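Local coordinates for protein gluconate kinase (Lactobacillus acidophilus, PDB 3LL3) that belongs to the FGGY carbohydrate kinases, binds ATP and D-xylulose, and probably transfers the gamma-phosphate of ATP to a sugar or sugar acid such as xylulose or gluconate, at residues 129-134 / 346-351; 337-342 / 487-492. All coordinates share one frame; numbering follows the deposited sequence.

Interaction 1. Residues 129-134 / 346-351; sequences HPMAPI and PIWDAN. With DXP (1-deoxy-D-xylulose-5-phosphate), chain D.
H129 and W348 touch across the cleft between the N-terminal and C-terminal parts of this FGGY kinase, next to the phosphate of 1-deoxy-D-xylulose-5-phosphate. From CB outward, the histidine first lies against the indole: its CB, CG and CD2 all pack on CZ3 of W348, with H129 CD2 3.8 Å from that atom. Beyond them, NE2 turns to the ligand and donates a hydrogen bond of 3.0 Å from H129 NE2 to DXP O2P. CE1 stays near the same phosphate, whereas ND1 faces back into its own loop, accepting the backbone N–H of M131 (M131 N to H129 ND1, 3.1 Å) with the donor tilted 20° from the ring plane. Both ring nitrogens are thus engaged, which fixes the rotation of the imidazole, and P130 CD lies over the rim of one face. Because ND1 accepts, the proton on NE2 is the one offered to the phosphate. CG stands anti to the backbone N (chi1 -164°), carrying the ring toward the ligand.

H129 CD2 meets the indole at its edge, the two ring planes being inclined at 66°. Selenomethionine M131 reaches the same end of the indole with its terminal methyl, M131 CE lying 4.0 Å from W348 CH2; the chain beyond CG is extended, and the side chain also comes near the bound D-xylulose. A350 CB packs closely, at 3.1 Å, on DXP O2P, the oxygen that H129 binds, approaching it from a different direction than the histidine.

W348 is held through NE1 by the carbonyl of S279. H129 belongs to a type I turn ending at A132, the N-cap of helix 133-143, while 346-351 lies in the loop between strands 335-337 and 354-359, where P346 packs on helix 365-388.

Interaction 2. Residues 337-342 / 487-492; sequences LPYLGG and ASYGKF. With DXP (1-deoxy-D-xylulose-5-phosphate), chain D.
The Y339 ring has P338 CD over one face, offset toward the rim, and receives the hydroxyl of Y489 at its edge, in plane. The two tyrosines do not stack: they cross at about a right angle, and Y489 presents its OH to the side of the other ring, 3.9 Å from Y489 OH to Y339 CD2 and slightly farther from CE2. Seen from the Y489 ring, Y339 CD2 approaches obliquely. L337 completes the contact by placing its methyl CD1 3.7 Å from Y489 OH, so that the phenol oxygen rests against both an aliphatic branch and an aromatic edge. With CG anti to the carbonyl carbon (chi1 -59°), the Y489 ring carries its OH to L337 and Y339.

All three touching residues are buried; they meet by van der Waals contact round the Y489 hydroxyl, with no hydrogen bond between the segments. Y339 is also the centre of an inverse gamma turn, closed by a hydrogen bond of 2.6 Å from L340 N to P338 O. A type I turn runs on from Y339 to G342, bringing the two glycines to the phosphate ester; G341 O is 3.4 Å from DXP O5. N298 hydrogen-bonds to both glycines.

Y489 lies just beyond helix 465-485, near the end of the modelled chain; its carbonyl accepts from F492 N, and the same oxygen lies at the edge of the F492 ring, in its plane. Y478 of that helix packs on L337, P338 and Y339, N379 of helix 365-388 touches P338 and Y339, and L340 and F492 pack against the second subunit. The contact thus ties the loop after strand 335-337 to the chain's C-terminal tail.

How the interactions relate
Interactions 1 and 2 have centres 14 Å apart and are joined through one loop, since 337-342 and 346-351 both fall between strands 335-337 and 354-359. They meet directly: I347 CD1 packs 3.8 Å from Y339 CE2, and Y489 packs on 346-351, with Y489 CD1 3.6 Å from D349 OD2 and Y489 CB 3.5 Å from N351 O. Both border 1-deoxy-D-xylulose-5-phosphate, H129 from the N-terminal part, A350 and the G341-G342 turn from the C-terminal part; N297 adds another hydrogen bond to the ligand. Interaction 1 spans the cleft near the D-xylulose pocket, while interaction 2 sets the same loop against the C-terminal tail and, beyond it, the second subunit.

Interaction 1. Residues 129-134 / 346-351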
ATOM      1  N   HIS A 129       7.171  -7.560  25.462  1.00 22.69           N
ATOM      2  CA  HIS A 129       6.157  -8.325  24.758  1.00 24.93           C
ATOM      3  C   HIS A 129       5.498  -9.326  25.687  1.00 25.34           C
ATOM      4  O   HIS A 129       6.177  -9.921  26.516  1.00 25.91           O
ATOM      5  CB  HIS A 129       6.800  -9.076  23.580  1.00 24.06           C
ATOM      6  CG  HIS A 129       5.803  -9.585  22.585  1.00 27.25           C
ATOM      7  ND1 HIS A 129       5.138 -10.783  22.742  1.00 26.28           N
ATOM      8  CD2 HIS A 129       5.335  -9.041  21.433  1.00 27.50           C
ATOM      9  CE1 HIS A 129       4.323 -10.966  21.719  1.00 28.26           C
ATOM     10  NE2 HIS A 129       4.417  -9.920  20.913  1.00 27.17           N
ATOM     11  N   PRO A 130       4.181  -9.535  25.527  1.00 26.01           N
ATOM     12  CA  PRO A 130       3.359 -10.407  26.378  1.00 26.50           C
ATOM     13  C   PRO A 130       3.719 -11.896  26.332  1.00 27.49           C
ATOM     14  O   PRO A 130       3.200 -12.684  27.138  1.00 26.85           O
ATOM     15  CB  PRO A 130       1.935 -10.181  25.840  1.00 28.13           C
ATOM     16  CG  PRO A 130       2.139  -9.647  24.446  1.00 25.95           C
ATOM     17  CD  PRO A 130       3.346  -8.772  24.580  1.00 25.52           C
HETATM   18  N   MSE A 131       4.610 -12.277  25.427  1.00 26.45           N
HETATM   19  CA  MSE A 131       5.031 -13.668  25.303  1.00 25.61           C
HETATM   20  C   MSE A 131       5.790 -14.178  26.544  1.00 26.92           C
HETATM   21  O   MSE A 131       5.778 -15.380  26.836  1.00 27.84           O
HETATM   22  CB  MSE A 131       5.915 -13.836  24.066  1.00 26.83           C
HETATM   23  CG  MSE A 131       7.260 -13.120  24.165  1.00 28.17           C
HETATM   24 SE   MSE A 131       8.241 -13.075  22.416  1.00 46.66          SE
HETATM   25  CE  MSE A 131       9.823 -12.051  22.908  1.00 34.16           C
ATOM     26  N   ALA A 132       6.450 -13.265  27.252  1.00 23.83           N
ATOM     27  CA  ALA A 132       7.281 -13.606  28.411  1.00 26.72           C
ATOM     28  C   ALA A 132       6.484 -14.056  29.633  1.00 27.21           C
ATOM     29  O   ALA A 132       5.489 -13.418  30.013  1.00 26.11           O
ATOM     30  CB  ALA A 132       8.175 -12.426  28.796  1.00 26.53           C
ATOM     31  N   PRO A 133       6.926 -15.161  30.253  1.00 26.35           N
ATOM     32  CA  PRO A 133       6.471 -15.636  31.561  1.00 26.47           C
ATOM     33  C   PRO A 133       6.329 -14.524  32.616  1.00 27.04           C
ATOM     34  O   PRO A 133       5.328 -14.487  33.316  1.00 24.95           O
ATOM     35  CB  PRO A 133       7.563 -16.635  31.949  1.00 24.84           C
ATOM     36  CG  PRO A 133       7.913 -17.261  30.638  1.00 25.73           C
ATOM     37  CD  PRO A 133       7.840 -16.127  29.620  1.00 27.03           C
ATOM     38  N   ILE A 134       7.283 -13.610  32.723  1.00 26.14           N
ATOM     39  CA  ILE A 134       7.133 -12.579  33.745  1.00 24.06           C
ATOM     40  C   ILE A 134       5.824 -11.770  33.602  1.00 26.63           C
ATOM     41  O   ILE A 134       5.163 -11.476  34.599  1.00 26.26           O
ATOM     42  CB  ILE A 134       8.350 -11.647  33.815  1.00 24.15           C
ATOM     43  CG1 ILE A 134       8.158 -10.614  34.931  1.00 24.80           C
ATOM     44  CG2 ILE A 134       8.602 -10.989  32.480  1.00 24.05           C
ATOM     45  CD1 ILE A 134       9.373  -9.749  35.165  1.00 26.35           C
ATOM     46  N   PRO A 346      11.301  -6.192  13.449  1.00 22.97           N
ATOM     47  CA  PRO A 346      12.031  -5.109  14.125  1.00 21.36           C
ATOM     48  C   PRO A 346      11.177  -3.980  14.733  1.00 26.65           C
ATOM     49  O   PRO A 346      11.716  -3.194  15.512  1.00 26.74           O
ATOM     50  CB  PRO A 346      12.889  -4.546  12.994  1.00 26.04           C
ATOM     51  CG  PRO A 346      11.956  -4.605  11.820  1.00 24.35           C
ATOM     52  CD  PRO A 346      11.118  -5.881  12.016  1.00 24.51           C
ATOM     53  N   ILE A 347       9.885  -3.897  14.419  1.00 26.02           N
ATOM     54  CA  ILE A 347       9.100  -2.733  14.858  1.00 26.77           C
ATOM     55  C   ILE A 347       8.332  -2.899  16.184  1.00 26.97           C
ATOM     56  O   ILE A 347       7.916  -1.916  16.781  1.00 28.63           O
ATOM     57  CB  ILE A 347       8.124  -2.257  13.767  1.00 26.87           C
ATOM     58  CG1 ILE A 347       7.140  -3.359  13.402  1.00 25.88           C
ATOM     59  CG2 ILE A 347       8.880  -1.810  12.518  1.00 27.34           C
ATOM     60  CD1 ILE A 347       5.958  -2.848  12.572  1.00 23.56           C
ATOM     61  N   TRP A 348       8.137  -4.136  16.628  1.00 25.34           N
ATOM     62  CA  TRP A 348       7.467  -4.407  17.899  1.00 24.68           C
ATOM     63  C   TRP A 348       6.170  -3.607  18.028  1.00 28.13           C
ATOM     64  O   TRP A 348       5.994  -2.815  18.955  1.00 29.89           O
ATOM     65  CB  TRP A 348       8.415  -4.167  19.093  1.00 26.94           C
ATOM     66  CG  TRP A 348       9.589  -5.131  19.084  1.00 27.39           C
ATOM     67  CD1 TRP A 348      10.862  -4.885  18.628  1.00 27.47           C
ATOM     68  CD2 TRP A 348       9.582  -6.497  19.528  1.00 25.38           C
ATOM     69  NE1 TRP A 348      11.644  -6.020  18.760  1.00 22.76           N
ATOM     70  CE2 TRP A 348      10.883  -7.019  19.309  1.00 25.10           C
ATOM     71  CE3 TRP A 348       8.604  -7.331  20.080  1.00 24.70           C
ATOM     72  CZ2 TRP A 348      11.223  -8.337  19.621  1.00 26.53           C
ATOM     73  CZ3 TRP A 348       8.948  -8.636  20.401  1.00 25.02           C
ATOM     74  CH2 TRP A 348      10.249  -9.127  20.166  1.00 27.66           C
ATOM     75  N   ASP A 349       5.263  -3.825  17.084  1.00 28.00           N
ATOM     76  CA  ASP A 349       3.955  -3.167  17.101  1.00 27.44           C
ATOM     77  C   ASP A 349       2.908  -4.206  16.744  1.00 25.51           C
ATOM     78  O   ASP A 349       2.789  -4.610  15.592  1.00 26.34           O
ATOM     79  CB  ASP A 349       3.935  -2.018  16.089  1.00 26.34           C
ATOM     80  CG  ASP A 349       2.593  -1.308  16.038  1.00 26.39           C
ATOM     81  OD1 ASP A 349       1.627  -1.817  16.645  1.00 25.61           O
ATOM     82  OD2 ASP A 349       2.510  -0.242  15.393  1.00 26.34           O
ATOM     83  N   ALA A 350       2.165  -4.671  17.730  1.00 26.44           N
ATOM     84  CA  ALA A 350       1.191  -5.724  17.494  1.00 27.97           C
ATOM     85  C   ALA A 350       0.034  -5.259  16.620  1.00 26.53           C
ATOM     86  O   ALA A 350      -0.720  -6.072  16.122  1.00 30.40           O
ATOM     87  CB  ALA A 350       0.660  -6.255  18.814  1.00 34.16           C
ATOM     88  N   ASN A 351      -0.115  -3.955  16.443  1.00 27.07           N
ATOM     89  CA  ASN A 351      -1.232  -3.435  15.656  1.00 28.42           C
ATOM     90  C   ASN A 351      -0.871  -3.137  14.214  1.00 27.56           C
ATOM     91  O   ASN A 351      -1.732  -2.773  13.420  1.00 28.71           O
ATOM     92  CB  ASN A 351      -1.828  -2.188  16.314  1.00 30.43           C
ATOM     93  CG  ASN A 351      -2.247  -2.447  17.727  1.00 35.75           C
ATOM     94  OD1 ASN A 351      -2.883  -3.462  18.017  1.00 37.02           O
ATOM     95  ND2 ASN A 351      -1.864  -1.555  18.631  1.00 39.45           N
TER
HETATM   96  C1  DXP D3264      -4.171  -8.780  17.732  1.00 59.86           C
HETATM   97  C2  DXP D3264      -3.785  -9.644  16.495  1.00 59.91           C
HETATM   98  C3  DXP D3264      -2.753 -10.775  16.732  1.00 57.87           C
HETATM   99  C4  DXP D3264      -1.493 -10.136  17.349  1.00 53.51           C
HETATM  100  C5  DXP D3264      -0.090 -10.793  17.365  1.00 50.11           C
HETATM  101  O2  DXP D3264      -3.975  -9.221  15.403  1.00 60.88           O
HETATM  102  O3  DXP D3264      -2.624 -11.578  15.625  1.00 58.94           O
HETATM  103  O4  DXP D3264      -1.463  -8.799  16.963  1.00 55.17           O
HETATM  104  O5  DXP D3264       1.001  -9.999  16.980  1.00 50.30           O
HETATM  105  P   DXP D3264       2.482  -9.883  17.724  1.00 42.23           P
HETATM  106  O2P DXP D3264       2.382  -8.879  18.956  1.00 38.55           O
HETATM  107  O1P DXP D3264       3.067 -11.351  17.996  1.00 36.74           O
HETATM  108  O3P DXP D3264       3.389  -9.177  16.902  1.00 38.57           O

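Interaction 2. Residues 337-342 / 487-492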
ATOM      1  N   LEU A 337       5.414  -3.093   2.769  1.00 18.66           N
ATOM      2  CA  LEU A 337       5.646  -3.331   4.198  1.00 21.16           C
ATOM      3  C   LEU A 337       4.871  -4.599   4.575  1.00 21.93           C
ATOM      4  O   LEU A 337       3.655  -4.650   4.430  1.00 20.45           O
ATOM      5  CB  LEU A 337       5.205  -2.131   5.050  1.00 18.49           C
ATOM      6  CG  LEU A 337       5.818  -0.756   4.737  1.00 23.10           C
ATOM      7  CD1 LEU A 337       5.267   0.348   5.663  1.00 21.28           C
ATOM      8  CD2 LEU A 337       7.333  -0.818   4.837  1.00 21.89           C
ATOM      9  N   PRO A 338       5.581  -5.640   5.041  1.00 21.89           N
ATOM     10  CA  PRO A 338       4.988  -6.984   5.156  1.00 21.49           C
ATOM     11  C   PRO A 338       4.201  -7.253   6.438  1.00 21.12           C
ATOM     12  O   PRO A 338       3.876  -8.411   6.701  1.00 22.39           O
ATOM     13  CB  PRO A 338       6.206  -7.913   5.141  1.00 22.53           C
ATOM     14  CG  PRO A 338       7.371  -7.066   5.523  1.00 22.53           C
ATOM     15  CD  PRO A 338       7.004  -5.612   5.414  1.00 21.74           C
ATOM     16  N   TYR A 339       3.876  -6.223   7.208  1.00 21.87           N
ATOM     17  CA  TYR A 339       3.356  -6.460   8.555  1.00 23.69           C
ATOM     18  C   TYR A 339       1.912  -6.942   8.636  1.00 24.57           C
ATOM     19  O   TYR A 339       1.128  -6.388   9.401  1.00 23.82           O
ATOM     20  CB  TYR A 339       3.494  -5.206   9.390  1.00 23.64           C
ATOM     21  CG  TYR A 339       4.790  -4.466   9.201  1.00 22.27           C
ATOM     22  CD1 TYR A 339       6.015  -5.101   9.348  1.00 20.64           C
ATOM     23  CD2 TYR A 339       4.784  -3.111   8.948  1.00 21.42           C
ATOM     24  CE1 TYR A 339       7.205  -4.387   9.210  1.00 22.39           C
ATOM     25  CE2 TYR A 339       5.945  -2.405   8.789  1.00 23.34           C
ATOM     26  CZ  TYR A 339       7.155  -3.039   8.929  1.00 23.96           C
ATOM     27  OH  TYR A 339       8.297  -2.284   8.777  1.00 22.83           O
ATOM     28  N   LEU A 340       1.574  -7.990   7.895  1.00 23.06           N
ATOM     29  CA  LEU A 340       0.204  -8.512   7.890  1.00 24.85           C
ATOM     30  C   LEU A 340      -0.336  -8.944   9.276  1.00 26.82           C
ATOM     31  O   LEU A 340      -1.451  -8.602   9.639  1.00 27.55           O
ATOM     32  CB  LEU A 340       0.059  -9.632   6.844  1.00 24.68           C
ATOM     33  CG  LEU A 340      -0.458  -9.167   5.467  1.00 26.55           C
ATOM     34  CD1 LEU A 340       0.402  -8.066   4.934  1.00 24.04           C
ATOM     35  CD2 LEU A 340      -0.458 -10.320   4.499  1.00 30.49           C
ATOM     36  N   GLY A 341       0.449  -9.668  10.062  1.00 25.20           N
ATOM     37  CA  GLY A 341      -0.029 -10.113  11.372  1.00 26.23           C
ATOM     38  C   GLY A 341       0.456  -9.310  12.570  1.00 27.26           C
ATOM     39  O   GLY A 341       0.744  -9.882  13.618  1.00 32.36           O
ATOM     40  N   GLY A 342       0.546  -7.988  12.438  1.00 24.64           N
ATOM     41  CA  GLY A 342       1.294  -7.214  13.415  1.00 26.14           C
ATOM     42  C   GLY A 342       2.737  -7.682  13.307  1.00 25.92           C
ATOM     43  O   GLY A 342       3.046  -8.549  12.472  1.00 26.95           O
ATOM     44  N   ALA A 487       3.224   5.544  12.960  1.00 27.67           N
ATOM     45  CA  ALA A 487       2.252   6.006  13.946  1.00 30.78           C
ATOM     46  C   ALA A 487       0.791   5.903  13.483  1.00 30.72           C
ATOM     47  O   ALA A 487      -0.111   6.385  14.164  1.00 30.83           O
ATOM     48  CB  ALA A 487       2.578   7.436  14.396  1.00 30.09           C
ATOM     49  N   SER A 488       0.546   5.251  12.350  1.00 27.95           N
ATOM     50  CA  SER A 488      -0.798   5.275  11.773  1.00 29.95           C
ATOM     51  C   SER A 488      -1.641   4.006  11.958  1.00 32.77           C
ATOM     52  O   SER A 488      -2.793   3.964  11.528  1.00 36.27           O
ATOM     53  CB  SER A 488      -0.726   5.668  10.286  1.00 32.87           C
ATOM     54  OG  SER A 488      -0.195   6.981  10.138  1.00 34.14           O
ATOM     55  N   TYR A 489      -1.088   2.988  12.614  1.00 29.22           N
ATOM     56  CA  TYR A 489      -1.744   1.681  12.655  1.00 30.91           C
ATOM     57  C   TYR A 489      -2.881   1.570  13.684  1.00 36.33           C
ATOM     58  O   TYR A 489      -3.822   0.793  13.496  1.00 36.02           O
ATOM     59  CB  TYR A 489      -0.712   0.560  12.833  1.00 28.02           C
ATOM     60  CG  TYR A 489       0.323   0.519  11.729  1.00 28.00           C
ATOM     61  CD1 TYR A 489       1.681   0.527  12.023  1.00 25.22           C
ATOM     62  CD2 TYR A 489      -0.064   0.516  10.383  1.00 26.42           C
ATOM     63  CE1 TYR A 489       2.633   0.495  11.019  1.00 25.49           C
ATOM     64  CE2 TYR A 489       0.890   0.484   9.357  1.00 27.51           C
ATOM     65  CZ  TYR A 489       2.234   0.473   9.687  1.00 26.57           C
ATOM     66  OH  TYR A 489       3.178   0.460   8.698  1.00 25.55           O
ATOM     67  N   GLY A 490      -2.808   2.362  14.752  1.00 38.81           N
ATOM     68  CA  GLY A 490      -3.781   2.267  15.830  1.00 40.57           C
ATOM     69  C   GLY A 490      -5.154   2.634  15.313  1.00 41.66           C
ATOM     70  O   GLY A 490      -6.183   2.148  15.778  1.00 43.06           O
ATOM     71  N   LYS A 491      -5.137   3.493  14.308  1.00 42.33           N
ATOM     72  CA  LYS A 491      -6.325   3.990  13.639  1.00 42.57           C
ATOM     73  C   LYS A 491      -7.200   2.857  13.075  1.00 42.30           C
ATOM     74  O   LYS A 491      -8.425   2.930  13.140  1.00 44.31           O
ATOM     75  CB  LYS A 491      -5.867   4.935  12.520  1.00 44.25           C
ATOM     76  CG  LYS A 491      -6.601   6.267  12.437  1.00 50.44           C
ATOM     77  CD  LYS A 491      -6.718   6.945  13.803  1.00 54.29           C
ATOM     78  CE  LYS A 491      -7.260   8.370  13.660  1.00 54.86           C
ATOM     79  NZ  LYS A 491      -8.347   8.456  12.631  1.00 53.43           N
ATOM     80  N   PHE A 492      -6.575   1.808  12.537  1.00 38.28           N
ATOM     81  CA  PHE A 492      -7.300   0.717  11.872  1.00 35.85           C
ATOM     82  C   PHE A 492      -8.188  -0.113  12.795  1.00 46.10           C
ATOM     83  O   PHE A 492      -8.819  -1.082  12.356  1.00 47.24           O
ATOM     84  CB  PHE A 492      -6.326  -0.203  11.114  1.00 37.39           C
ATOM     85  CG  PHE A 492      -5.741   0.438   9.895  1.00 34.02           C
ATOM     86  CD1 PHE A 492      -4.625   1.253   9.995  1.00 32.76           C
ATOM     87  CD2 PHE A 492      -6.348   0.282   8.649  1.00 32.52           C
ATOM     88  CE1 PHE A 492      -4.098   1.881   8.858  1.00 31.46           C
ATOM     89  CE2 PHE A 492      -5.831   0.909   7.516  1.00 31.60           C
ATOM     90  CZ  PHE A 492      -4.711   1.712   7.623  1.00 28.58           C
TER
HETATM   91  C1  DXP D3264      -4.171  -8.780  17.732  1.00 59.86           C
HETATM   92  C2  DXP D3264      -3.785  -9.644  16.495  1.00 59.91           C
HETATM   93  C3  DXP D3264      -2.753 -10.775  16.732  1.00 57.87           C
HETATM   94  C4  DXP D3264      -1.493 -10.136  17.349  1.00 53.51           C
HETATM   95  C5  DXP D3264      -0.090 -10.793  17.365  1.00 50.11           C
HETATM   96  O2  DXP D3264      -3.975  -9.221  15.403  1.00 60.88           O
HETATM   97  O3  DXP D3264      -2.624 -11.578  15.625  1.00 58.94           O
HETATM   98  O4  DXP D3264      -1.463  -8.799  16.963  1.00 55.17           O
HETATM   99  O5  DXP D3264       1.001  -9.999  16.980  1.00 50.30           O
HETATM  100  P   DXP D3264       2.482  -9.883  17.724  1.00 42.23           P
HETATM  101  O2P DXP D3264       2.382  -8.879  18.956  1.00 38.55           O
HETATM  102  O1P DXP D3264       3.067 -11.351  17.996  1.00 36.74           O
HETATM  103  O3P DXP D3264       3.389  -9.177  16.902  1.00 38.57           O